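Local structure of lovastatin nonaketide synthase mokA (Monascus pilosus, 6AD3) at residues Pro77-Gln82 with Pro237-Leu242. The protein is an iterative type I polyketide synthase that builds the nonaketide precursor of monacolin K (lovastatin), represented here by its condensation domain. The protein carries 1 engineered substitution. Sequence-based numbering, arbitrary orientation.
Sequences PLSLGQ and PQFADL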
ATOM      1  N   PRO A  77     -16.238 -14.131  10.090  1.00 21.93           N
ATOM      2  CA  PRO A  77     -15.013 -13.647  10.736  1.00 22.22           C
ATOM      3  C   PRO A  77     -14.295 -12.608   9.867  1.00 20.35           C
ATOM      4  O   PRO A  77     -14.487 -12.614   8.684  1.00 18.02           O
ATOM      5  CB  PRO A  77     -14.152 -14.910  10.867  1.00 25.40           C
ATOM      6  CG  PRO A  77     -14.742 -15.924   9.935  1.00 30.33           C
ATOM      7  CD  PRO A  77     -16.142 -15.523   9.599  1.00 25.26           C
ATOM      8  N   LEU A  78     -13.486 -11.737  10.483  1.00 19.56           N
ATOM      9  CA  LEU A  78     -12.523 -10.933   9.748  1.00 18.57           C
ATOM     10  C   LEU A  78     -11.604 -11.833   8.900  1.00 20.63           C
ATOM     11  O   LEU A  78     -11.282 -12.967   9.263  1.00 19.75           O
ATOM     12  CB  LEU A  78     -11.712 -10.065  10.700  1.00 19.49           C
ATOM     13  CG  LEU A  78     -12.428  -9.052  11.607  1.00 23.11           C
ATOM     14  CD1 LEU A  78     -11.427  -8.216  12.392  1.00 24.98           C
ATOM     15  CD2 LEU A  78     -13.347  -8.156  10.806  1.00 23.99           C
ATOM     16  N   SER A  79     -11.201 -11.342   7.747  1.00 19.49           N
ATOM     17  CA  SER A  79     -10.108 -11.961   7.027  1.00 16.99           C
ATOM     18  C   SER A  79      -8.847 -11.864   7.875  1.00 17.26           C
ATOM     19  O   SER A  79      -8.779 -11.076   8.824  1.00 16.92           O
ATOM     20  CB  SER A  79      -9.878 -11.260   5.671  1.00 20.49           C
ATOM     21  OG  SER A  79      -9.224 -10.010   5.833  1.00 20.07           O
ATOM     22  N   LEU A  80      -7.843 -12.644   7.512  1.00 18.33           N
ATOM     23  CA  LEU A  80      -6.588 -12.645   8.240  1.00 17.95           C
ATOM     24  C   LEU A  80      -5.960 -11.207   8.211  1.00 16.75           C
ATOM     25  O   LEU A  80      -5.502 -10.686   9.234  1.00 17.89           O
ATOM     26  CB  LEU A  80      -5.673 -13.698   7.634  1.00 19.33           C
ATOM     27  CG  LEU A  80      -6.034 -15.154   7.960  1.00 21.83           C
ATOM     28  CD1 LEU A  80      -5.301 -16.107   7.030  1.00 22.49           C
ATOM     29  CD2 LEU A  80      -5.722 -15.451   9.412  1.00 22.75           C
ATOM     30  N   GLY A  81      -5.947 -10.600   7.044  1.00 16.67           N
ATOM     31  CA  GLY A  81      -5.433  -9.242   6.879  1.00 18.20           C
ATOM     32  C   GLY A  81      -6.255  -8.232   7.644  1.00 15.66           C
ATOM     33  O   GLY A  81      -5.694  -7.327   8.287  1.00 15.57           O
ATOM     34  N   GLN A  82      -7.590  -8.340   7.588  1.00 15.76           N
ATOM     35  CA  GLN A  82      -8.429  -7.455   8.418  1.00 15.58           C
ATOM     36  C   GLN A  82      -8.118  -7.584   9.907  1.00 17.55           C
ATOM     37  O   GLN A  82      -8.076  -6.594  10.636  1.00 18.48           O
ATOM     38  CB  GLN A  82      -9.897  -7.726   8.190  1.00 16.67           C
ATOM     39  CG  GLN A  82     -10.426  -7.245   6.851  1.00 14.84           C
ATOM     40  CD  GLN A  82     -11.844  -7.715   6.588  1.00 16.02           C
ATOM     41  OE1 GLN A  82     -12.286  -8.738   7.122  1.00 17.27           O
ATOM     42  NE2 GLN A  82     -12.604  -6.913   5.849  1.00 15.14           N
ATOM     43  N   PRO A 237     -17.183 -12.122  -7.374  1.00 16.99           N
ATOM     44  CA  PRO A 237     -16.460 -12.798  -6.324  1.00 19.25           C
ATOM     45  C   PRO A 237     -16.471 -11.984  -5.036  1.00 19.37           C
ATOM     46  O   PRO A 237     -15.922 -10.891  -4.976  1.00 18.43           O
ATOM     47  CB  PRO A 237     -15.054 -12.944  -6.896  1.00 22.89           C
ATOM     48  CG  PRO A 237     -14.930 -11.865  -7.881  1.00 22.69           C
ATOM     49  CD  PRO A 237     -16.293 -11.620  -8.436  1.00 21.34           C
ATOM     50  N   GLN A 238     -17.151 -12.485  -4.020  1.00 17.47           N
ATOM     51  CA  GLN A 238     -17.381 -11.668  -2.861  1.00 15.30           C
ATOM     52  C   GLN A 238     -16.232 -11.850  -1.857  1.00 14.06           C
ATOM     53  O   GLN A 238     -15.710 -12.973  -1.663  1.00 16.15           O
ATOM     54  CB  GLN A 238     -18.716 -12.028  -2.220  1.00 16.20           C
ATOM     55  CG  GLN A 238     -19.913 -11.847  -3.164  1.00 17.45           C
ATOM     56  CD  GLN A 238     -20.215 -10.412  -3.442  1.00 17.26           C
ATOM     57  OE1 GLN A 238     -19.583  -9.493  -2.865  1.00 17.56           O
ATOM     58  NE2 GLN A 238     -21.264 -10.176  -4.238  1.00 18.09           N
ATOM     59  N   PHE A 239     -15.950 -10.778  -1.104  1.00 14.63           N
ATOM     60  CA  PHE A 239     -14.763 -10.745  -0.234  1.00 14.69           C
ATOM     61  C   PHE A 239     -14.763 -11.847   0.796  1.00 14.80           C
ATOM     62  O   PHE A 239     -13.778 -12.547   0.970  1.00 16.78           O
ATOM     63  CB  PHE A 239     -14.656  -9.391   0.446  1.00 13.91           C
ATOM     64  CG  PHE A 239     -13.480  -9.267   1.334  1.00 13.25           C
ATOM     65  CD1 PHE A 239     -12.209  -9.209   0.786  1.00 16.24           C
ATOM     66  CD2 PHE A 239     -13.610  -9.528   2.685  1.00 16.39           C
ATOM     67  CE1 PHE A 239     -11.078  -9.162   1.610  1.00 18.55           C
ATOM     68  CE2 PHE A 239     -12.503  -9.448   3.527  1.00 17.14           C
ATOM     69  CZ  PHE A 239     -11.242  -9.270   2.987  1.00 18.45           C
ATOM     70  N   ALA A 240     -15.888 -12.037   1.497  1.00 15.25           N
ATOM     71  CA  ALA A 240     -15.901 -13.024   2.590  1.00 17.23           C
ATOM     72  C   ALA A 240     -15.613 -14.410   2.092  1.00 18.75           C
ATOM     73  O   ALA A 240     -14.968 -15.195   2.791  1.00 19.75           O
ATOM     74  CB  ALA A 240     -17.229 -12.985   3.328  1.00 19.77           C
ATOM     75  N   ASP A 241     -16.183 -14.760   0.938  1.00 19.26           N
ATOM     76  CA  ASP A 241     -15.922 -16.072   0.318  1.00 20.75           C
ATOM     77  C   ASP A 241     -14.416 -16.284   0.092  1.00 20.68           C
ATOM     78  O   ASP A 241     -13.826 -17.299   0.521  1.00 23.14           O
ATOM     79  CB  ASP A 241     -16.717 -16.204  -0.988  1.00 21.08           C
ATOM     80  CG  ASP A 241     -18.240 -16.218  -0.738  1.00 27.78           C
ATOM     81  OD1 ASP A 241     -18.629 -16.736   0.307  1.00 30.87           O
ATOM     82  OD2 ASP A 241     -19.030 -15.748  -1.583  1.00 25.84           O
ATOM     83  N   LEU A 242     -13.774 -15.288  -0.484  1.00 20.25           N
ATOM     84  CA  LEU A 242     -12.340 -15.391  -0.757  1.00 19.11           C
ATOM     85  C   LEU A 242     -11.527 -15.398   0.516  1.00 19.13           C
ATOM     86  O   LEU A 242     -10.551 -16.160   0.638  1.00 21.23           O
ATOM     87  CB  LEU A 242     -11.889 -14.259  -1.683  1.00 21.00           C
ATOM     88  CG  LEU A 242     -12.420 -14.337  -3.096  1.00 22.42           C
ATOM     89  CD1 LEU A 242     -12.077 -13.075  -3.863  1.00 22.68           C
ATOM     90  CD2 LEU A 242     -11.894 -15.572  -3.812  1.00 32.46           C
TER
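The capping box at the start of helix 80-91 receives the ring of F239, which reaches over from the first turn of helix 239-251. The box is reciprocal. S79 OG, at the N-cap, accepts from Q82 N (2.9 Å). In return S79 N donates to Q82 OE1 (2.9 Å), at an N-H...O angle of 162°. The S79 rotamer, with OG between the backbone N and the carbonyl carbon (chi1 76°), holds OG within hydrogen-bonding distance of Q82 N. The F239 side chain leaves its helix on the side of the box, and its outer ring carbons make the contact. CZ lies 3.6 Å from S79 OG, which comes to the ring edge in its plane, and S79 CB touches the same carbon. The Q82 amide, its plane 53° from that of the ring, approaches obliquely, with NE2 3.4 Å from F239 CE2. This amide is held at both ends, OE1 by S79 N and NE2 by F209 O, which should fix its rotation. I128 and Q147 pack on both F239 and Q82, and F369 meets the F239 ring edge-to-face. The contact is buried and the segments meet by packing of side chains, an aromatic side chain set against a helix N-terminal capping box within the condensation-domain fold.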